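PDB 5J7R: putative Lipoprotein from Clostridium perfringens, which is of unknown function but is a putative lipoprotein with a sporulation and spore germination (GerMN-like) domain, so it may act in spore formation or germination. Local coordinates for residues S72-L77 with A107-A112; L84-D87 with I92-I95; E115-T120 with I130-D135. One frame throughout, in Å; residues are numbered along the deposited sequence.

Contact 1 (S72-L77 with A107-A112); sequences SLAPIL and ATKEQA
Lys109 reaches from the first turn of helix 107-121 to the carbonyl of Pro75, which lies in the loop between helix 51-65 and strand 83-89. This is a side-chain to backbone tie between a long connection and a helix of the sporulation and spore germination domain. The lysine CG stands anti to the backbone N (chi1 -177°), and the chain then bends at chi2 (73°) before running out extended. This carries the ammonium group away from the helix to the loop. The close part of the contact is here: Lys109 NZ donates to Pro75 O at 2.6 Å, approaching nearly in line with the C=O bond. The same nitrogen makes a salt bridge to Asp32 OD2 of the second subunit. The bond to the loop is therefore also part of the subunit interface, and the nearby carboxylate probably helps to hold the positive charge in place.

Ile76 and Ala112 form the buried but loosely touching side. Ile76 CG2 comes no nearer than 4.4 Å to Ala112 O. Ile76 lies between Leu63 of helix 51-65, helix 107-121 and Tyr30 of the second subunit, while its carbonyl oxygen is hydrogen-bonded to Thr113 OG1. The open side is at Pro75, which is exposed and whose CB points away from the helix. The two segments together bury just 150 Å², with Lys109 contributing the largest share. The backbone of Ala74 is hydrogen-bonded to the second subunit. Beside the lysine bond, Ala74 CB lies 3.8 Å from Lys109 NZ.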
loop_
_atom_site.group_PDB
_atom_site.type_symbol
_atom_site.label_atom_id
_atom_site.label_comp_id
_atom_site.label_asym_id
_atom_site.label_seq_id
_atom_site.Cartn_x
_atom_site.Cartn_y
_atom_site.Cartn_z
ATOM N N SER A 72 1.450 27.446 8.483
ATOM C CA SER A 72 1.137 28.061 9.767
ATOM C C SER A 72 0.697 27.088 10.856
ATOM O O SER A 72 0.405 27.503 11.971
ATOM C CB SER A 72 0.003 29.042 9.536
ATOM O OG SER A 72 -1.134 28.381 9.006
ATOM N N LEU A 73 0.656 25.799 10.542
ATOM C CA LEU A 73 0.203 24.797 11.498
ATOM C C LEU A 73 1.256 24.466 12.547
ATOM O O LEU A 73 2.453 24.660 12.321
ATOM C CB LEU A 73 -0.217 23.542 10.739
ATOM C CG LEU A 73 -1.225 23.788 9.611
ATOM C CD1 LEU A 73 -1.572 22.498 8.883
ATOM C CD2 LEU A 73 -2.489 24.458 10.128
ATOM N N ALA A 74 0.796 23.981 13.700
ATOM C CA ALA A 74 1.672 23.607 14.808
ATOM C C ALA A 74 1.699 22.091 14.995
ATOM O O ALA A 74 0.736 21.400 14.640
ATOM C CB ALA A 74 1.209 24.271 16.087
ATOM N N PRO A 75 2.808 21.561 15.543
ATOM C CA PRO A 75 2.900 20.112 15.766
ATOM C C PRO A 75 1.936 19.609 16.851
ATOM O O PRO A 75 1.486 20.393 17.706
ATOM C CB PRO A 75 4.354 19.913 16.218
ATOM C CG PRO A 75 4.796 21.250 16.711
ATOM C CD PRO A 75 4.078 22.242 15.854
ATOM N N ILE A 76 1.623 18.317 16.784
ATOM C CA ILE A 76 0.729 17.650 17.741
ATOM C C ILE A 76 1.455 16.672 18.674
ATOM O O ILE A 76 0.882 16.243 19.676
ATOM C CB ILE A 76 -0.454 16.936 17.042
ATOM C CG1 ILE A 76 0.025 15.867 16.056
ATOM C CG2 ILE A 76 -1.318 17.967 16.328
ATOM C CD1 ILE A 76 -1.103 15.067 15.449
ATOM N N LEU A 77 2.694 16.322 18.337
ATOM C CA LEU A 77 3.527 15.431 19.149
ATOM C C LEU A 77 4.942 15.988 19.166
ATOM O O LEU A 77 5.340 16.653 18.213
ATOM C CB LEU A 77 3.571 14.010 18.563
ATOM C CG LEU A 77 2.310 13.143 18.594
ATOM C CD1 LEU A 77 2.498 11.887 17.761
ATOM C CD2 LEU A 77 1.928 12.798 20.028
ATOM N N ALA A 107 -5.058 21.418 28.219
ATOM C CA ALA A 107 -6.187 20.598 27.780
ATOM C C ALA A 107 -6.610 20.869 26.334
ATOM O O ALA A 107 -7.085 19.960 25.649
ATOM C CB ALA A 107 -7.356 20.781 28.713
ATOM N N THR A 108 -6.428 22.101 25.869
ATOM C CA THR A 108 -6.793 22.449 24.492
ATOM C C THR A 108 -5.773 21.867 23.507
ATOM O O THR A 108 -6.158 21.384 22.444
ATOM C CB THR A 108 -7.005 23.970 24.283
ATOM O OG1 THR A 108 -5.814 24.673 24.650
ATOM C CG2 THR A 108 -8.178 24.449 25.139
ATOM N N LYS A 109 -4.488 21.884 23.866
ATOM C CA LYS A 109 -3.433 21.344 23.000
ATOM C C LYS A 109 -3.529 19.815 22.957
ATOM O O LYS A 109 -3.453 19.210 21.879
ATOM C CB LYS A 109 -2.050 21.785 23.498
ATOM C CG LYS A 109 -0.854 21.376 22.683
ATOM C CD LYS A 109 -0.744 22.154 21.382
ATOM C CE LYS A 109 0.301 21.497 20.437
ATOM N NZ LYS A 109 0.785 22.321 19.287
ATOM N N GLU A 110 -3.719 19.195 24.122
ATOM C CA GLU A 110 -3.825 17.739 24.202
ATOM C C GLU A 110 -5.043 17.237 23.434
ATOM O O GLU A 110 -4.982 16.184 22.801
ATOM C CB GLU A 110 -3.880 17.248 25.653
ATOM C CG GLU A 110 -3.927 15.721 25.768
ATOM C CD GLU A 110 -3.913 15.195 27.194
ATOM O OE1 GLU A 110 -4.355 15.932 28.080
ATOM O OE2 GLU A 110 -3.492 14.030 27.421
ATOM N N GLN A 111 -6.142 17.981 23.481
ATOM C CA GLN A 111 -7.345 17.567 22.761
ATOM C C GLN A 111 -7.112 17.626 21.248
ATOM O O GLN A 111 -7.621 16.786 20.513
ATOM C CB GLN A 111 -8.557 18.409 23.156
ATOM C CG GLN A 111 -9.837 17.957 22.470
ATOM C CD GLN A 111 -11.073 18.693 22.936
ATOM O OE1 GLN A 111 -11.060 19.383 23.955
ATOM N NE2 GLN A 111 -12.161 18.534 22.192
ATOM N N ALA A 112 -6.342 18.611 20.794
ATOM C CA ALA A 112 -6.039 18.756 19.366
ATOM C C ALA A 112 -5.160 17.594 18.914
ATOM O O ALA A 112 -5.324 17.074 17.815
ATOM C CB ALA A 112 -5.354 20.082 19.093
#

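Contact 2 (L84-D87 with I92-I95); sequences LSFD and IAII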
loop_
_atom_site.group_PDB
_atom_site.type_symbol
_atom_site.label_atom_id
_atom_site.label_comp_id
_atom_site.label_asym_id
_atom_site.label_seq_id
_atom_site.Cartn_x
_atom_site.Cartn_y
_atom_site.Cartn_z
ATOM N N LEU A 84 7.502 3.215 18.137
ATOM C CA LEU A 84 8.075 1.910 18.460
ATOM C C LEU A 84 7.455 0.825 17.599
ATOM O O LEU A 84 8.159 -0.045 17.086
ATOM C CB LEU A 84 7.900 1.593 19.943
ATOM C CG LEU A 84 8.589 2.570 20.905
ATOM C CD1 LEU A 84 8.240 2.209 22.340
ATOM C CD2 LEU A 84 10.098 2.597 20.712
ATOM N N SER A 85 6.137 0.872 17.448
ATOM C CA SER A 85 5.433 -0.099 16.621
ATOM C C SER A 85 4.018 0.375 16.317
ATOM O O SER A 85 3.455 1.198 17.042
ATOM C CB SER A 85 5.356 -1.472 17.296
ATOM O OG SER A 85 4.567 -1.422 18.469
ATOM N N PHE A 86 3.459 -0.165 15.240
ATOM C CA PHE A 86 2.116 0.156 14.827
ATOM C C PHE A 86 1.453 -1.140 14.388
ATOM O O PHE A 86 1.983 -1.835 13.526
ATOM C CB PHE A 86 2.132 1.179 13.700
ATOM C CG PHE A 86 0.769 1.582 13.257
ATOM C CD1 PHE A 86 0.049 2.559 13.931
ATOM C CD2 PHE A 86 0.188 0.968 12.178
ATOM C CE1 PHE A 86 -1.231 2.914 13.507
ATOM C CE2 PHE A 86 -1.086 1.308 11.763
ATOM C CZ PHE A 86 -1.798 2.275 12.421
ATOM N N ASP A 87 0.308 -1.468 14.983
ATOM C CA ASP A 87 -0.404 -2.698 14.670
ATOM C C ASP A 87 -1.905 -2.448 14.632
ATOM O O ASP A 87 -2.405 -1.601 15.346
ATOM C CB ASP A 87 -0.078 -3.769 15.726
ATOM C CG ASP A 87 1.402 -4.190 15.719
ATOM O OD1 ASP A 87 1.927 -4.661 14.674
ATOM O OD2 ASP A 87 2.033 -4.126 16.790
ATOM N N ILE A 92 -9.035 -1.535 15.657
ATOM C CA ILE A 92 -8.277 -0.671 16.550
ATOM C C ILE A 92 -6.839 -0.566 16.084
ATOM O O ILE A 92 -6.213 -1.578 15.762
ATOM C CB ILE A 92 -8.292 -1.233 17.992
ATOM C CG1 ILE A 92 -9.734 -1.377 18.457
ATOM C CG2 ILE A 92 -7.484 -0.346 18.954
ATOM C CD1 ILE A 92 -9.902 -2.065 19.787
ATOM N N ALA A 93 -6.326 0.662 16.069
ATOM C CA ALA A 93 -4.951 0.931 15.700
ATOM C C ALA A 93 -4.143 1.102 16.981
ATOM O O ALA A 93 -4.357 2.051 17.732
ATOM C CB ALA A 93 -4.867 2.182 14.855
ATOM N N ILE A 94 -3.237 0.158 17.235
ATOM C CA ILE A 94 -2.387 0.191 18.418
ATOM C C ILE A 94 -1.165 0.999 18.039
ATOM O O ILE A 94 -0.280 0.512 17.330
ATOM C CB ILE A 94 -1.928 -1.208 18.844
ATOM C CG1 ILE A 94 -3.101 -2.097 19.113
ATOM C CG2 ILE A 94 -1.191 -1.163 20.160
ATOM C CD1 ILE A 94 -2.698 -3.540 19.186
ATOM N N ILE A 95 -1.118 2.229 18.525
ATOM C CA ILE A 95 -0.023 3.138 18.238
ATOM C C ILE A 95 0.886 3.148 19.447
ATOM O O ILE A 95 0.574 3.760 20.464
ATOM C CB ILE A 95 -0.552 4.551 17.937
ATOM C CG1 ILE A 95 -1.592 4.484 16.817
ATOM C CG2 ILE A 95 0.599 5.480 17.582
ATOM C CD1 ILE A 95 -2.318 5.784 16.552
#
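Phe86 and Ile95 are paired across an antiparallel beta hairpin, strand 83-89 with strand 92-97, as a non-hydrogen-bonded pair. The CB of Phe86 leaves the sheet on the face that also carries Ile95. CG is anti to the backbone N (chi1 -178°), which swings the ring toward the partner strand. Phe86 CD1 comes to 3.8 Å from Ile95 CG1. Phe86 CE1 touches both Ile95 CG1, at the ring edge, and Ala93 CB, placed obliquely. Phe86 CZ, at the tip, meets Ala93 CB at 3.9 Å. The Phe86 and Ile95 side chains run side by side and both pack on Ile60 of helix 51-65, so this face of the hairpin looks into the core.

Asp87 and Ile94 form the next pair, on the other face, and are hydrogen-bonded. Asp87 N gives to Ile94 O at 3.1 Å, and Ile94 N gives to Asp87 O at 2.7 Å. Nearer the start of strand 83-89, Leu84 and Ser85 both face Asn96 in a classic beta bulge, and Ser85 OG bonds to Asn96 ND2. Between the pairs, Phe86 CA adds a CH...O contact to Ile94 O at 3.5 Å.

Contact 3 (E115-T120 with I130-D135); sequences EGIIAT and INILVD
Ile130 has its CG1 between the backbone N and the carbonyl carbon (chi1 70°), and chi2 is extended at 176°. These torsions send CD1 from strand 129-134 across to helix 107-121. There it meets two successive helix residues. Ile130 CD1 lies 3.7 Å from Ile117 CG2 and 3.6 Å from Ile118 CG1. The Ile117 side chain crosses that of Ile130 at about a right angle, while Ile118 lies askew to it. Two residues along the strand, Ile132 reaches toward Ile117 tip to tip, CD1 to CD1, at 4.1 Å.

These isoleucines join the helix to the last strand of a beta-alpha-beta unit made of strand 92-97, helix 107-121 and strand 129-134. Phe152 covers Ile118 and Ile130, and Ile117 also packs on Ile60 and Ile95. On another side of the helix, Gly116 O accepts from both Thr120 N and Thr120 OG1, which approach from opposite faces of its carbonyl plane. The contact between helix and strand is thus wholly aliphatic and buried: it depends on shape and exclusion of water, while Thr120 OG1 serves Gly116 O of its own helix and Tyr30 N of the second subunit.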
loop_
_atom_site.group_PDB
_atom_site.type_symbol
_atom_site.label_atom_id
_atom_site.label_comp_id
_atom_site.label_asym_id
_atom_site.label_seq_id
_atom_site.Cartn_x
_atom_site.Cartn_y
_atom_site.Cartn_z
ATOM N N GLU A 115 -7.375 14.452 18.656
ATOM C CA GLU A 115 -8.273 14.601 17.508
ATOM C C GLU A 115 -7.488 14.521 16.190
ATOM O O GLU A 115 -7.998 13.998 15.201
ATOM C CB GLU A 115 -9.071 15.906 17.573
ATOM C CG GLU A 115 -10.111 15.940 18.686
ATOM C CD GLU A 115 -10.908 17.239 18.751
ATOM O OE1 GLU A 115 -10.512 18.207 18.085
ATOM O OE2 GLU A 115 -11.923 17.305 19.486
ATOM N N GLY A 116 -6.254 15.036 16.190
ATOM C CA GLY A 116 -5.390 15.010 15.001
ATOM C C GLY A 116 -4.939 13.601 14.622
ATOM O O GLY A 116 -4.922 13.241 13.451
ATOM N N ILE A 117 -4.586 12.808 15.627
ATOM C CA ILE A 117 -4.174 11.431 15.415
ATOM C C ILE A 117 -5.377 10.639 14.871
ATOM O O ILE A 117 -5.259 9.943 13.868
ATOM C CB ILE A 117 -3.614 10.803 16.707
ATOM C CG1 ILE A 117 -2.340 11.547 17.119
ATOM C CG2 ILE A 117 -3.271 9.330 16.496
ATOM C CD1 ILE A 117 -1.791 11.160 18.480
ATOM N N ILE A 118 -6.527 10.783 15.519
ATOM C CA ILE A 118 -7.753 10.091 15.100
ATOM C C ILE A 118 -8.183 10.480 13.703
ATOM O O ILE A 118 -8.468 9.615 12.881
ATOM C CB ILE A 118 -8.908 10.336 16.091
ATOM C CG1 ILE A 118 -8.606 9.586 17.390
ATOM C CG2 ILE A 118 -10.240 9.833 15.527
ATOM C CD1 ILE A 118 -9.625 9.792 18.490
ATOM N N ALA A 119 -8.221 11.776 13.427
ATOM C CA ALA A 119 -8.637 12.240 12.110
ATOM C C ALA A 119 -7.693 11.710 11.032
ATOM O O ALA A 119 -8.130 11.378 9.935
ATOM C CB ALA A 119 -8.687 13.752 12.066
ATOM N N THR A 120 -6.408 11.631 11.358
ATOM C CA THR A 120 -5.416 11.154 10.397
ATOM C C THR A 120 -5.526 9.647 10.184
ATOM O O THR A 120 -5.628 9.191 9.049
ATOM C CB THR A 120 -3.998 11.500 10.854
ATOM O OG1 THR A 120 -3.898 12.918 11.059
ATOM C CG2 THR A 120 -2.963 11.053 9.820
ATOM N N ILE A 130 -8.417 4.133 18.225
ATOM C CA ILE A 130 -6.972 4.073 18.428
ATOM C C ILE A 130 -6.700 3.754 19.890
ATOM O O ILE A 130 -7.472 4.106 20.777
ATOM C CB ILE A 130 -6.228 5.367 18.017
ATOM C CG1 ILE A 130 -6.532 6.524 18.979
ATOM C CG2 ILE A 130 -6.560 5.722 16.569
ATOM C CD1 ILE A 130 -5.759 7.790 18.681
ATOM N N ASN A 131 -5.599 3.061 20.115
ATOM C CA ASN A 131 -5.166 2.685 21.429
ATOM C C ASN A 131 -3.708 3.104 21.486
ATOM O O ASN A 131 -2.851 2.475 20.870
ATOM C CB ASN A 131 -5.322 1.177 21.625
ATOM C CG ASN A 131 -4.935 0.713 23.019
ATOM O OD1 ASN A 131 -4.840 1.502 23.952
ATOM N ND2 ASN A 131 -4.727 -0.581 23.162
ATOM N N ILE A 132 -3.435 4.189 22.199
ATOM C CA ILE A 132 -2.076 4.698 22.332
ATOM C C ILE A 132 -1.391 4.027 23.510
ATOM O O ILE A 132 -1.960 3.931 24.583
ATOM C CB ILE A 132 -2.050 6.227 22.503
ATOM C CG1 ILE A 132 -2.695 6.882 21.273
ATOM C CG2 ILE A 132 -0.609 6.703 22.698
ATOM C CD1 ILE A 132 -2.818 8.387 21.322
ATOM N N LEU A 133 -0.170 3.563 23.275
ATOM C CA LEU A 133 0.649 2.908 24.284
ATOM C C LEU A 133 1.976 3.620 24.292
ATOM O O LEU A 133 2.370 4.230 23.300
ATOM C CB LEU A 133 0.918 1.435 23.943
ATOM C CG LEU A 133 -0.209 0.450 23.703
ATOM C CD1 LEU A 133 0.367 -0.936 23.447
ATOM C CD2 LEU A 133 -1.176 0.409 24.858
ATOM N N VAL A 134 2.673 3.517 25.409
ATOM C CA VAL A 134 3.973 4.126 25.572
ATOM C C VAL A 134 4.899 3.029 26.068
ATOM O O VAL A 134 4.595 2.368 27.059
ATOM C CB VAL A 134 3.922 5.304 26.557
ATOM C CG1 VAL A 134 5.307 5.903 26.755
ATOM C CG2 VAL A 134 2.944 6.360 26.050
ATOM N N ASP A 135 6.006 2.821 25.357
ATOM C CA ASP A 135 6.999 1.787 25.700
ATOM C C ASP A 135 6.349 0.412 25.857
ATOM O O ASP A 135 6.593 -0.297 26.836
ATOM C CB ASP A 135 7.762 2.163 26.970
ATOM C CG ASP A 135 8.935 1.223 27.262
ATOM O OD1 ASP A 135 9.304 0.389 26.413
ATOM O OD2 ASP A 135 9.503 1.323 28.359
#

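Overall arrangement
All three contacts lie in the sporulation and spore germination domain. Contact 2 is nested in the chain between the two halves of contact 1, and contact 3 follows. Contacts 1 and 3 share helix 107-121, with centres about 13 Å apart, and touch where Ile76 packs on Ile117. Contacts 2 and 3 have centres about 9 Å apart and reach one mixed sheet, in which strand 92-97 lies between 83-89 and 129-134. The centres of contacts 1 and 2 are about 21 Å apart, and the two do not touch. The helix thus links the mixed sheet to the outer loop, and contacts 1 and 3 both also meet the second subunit.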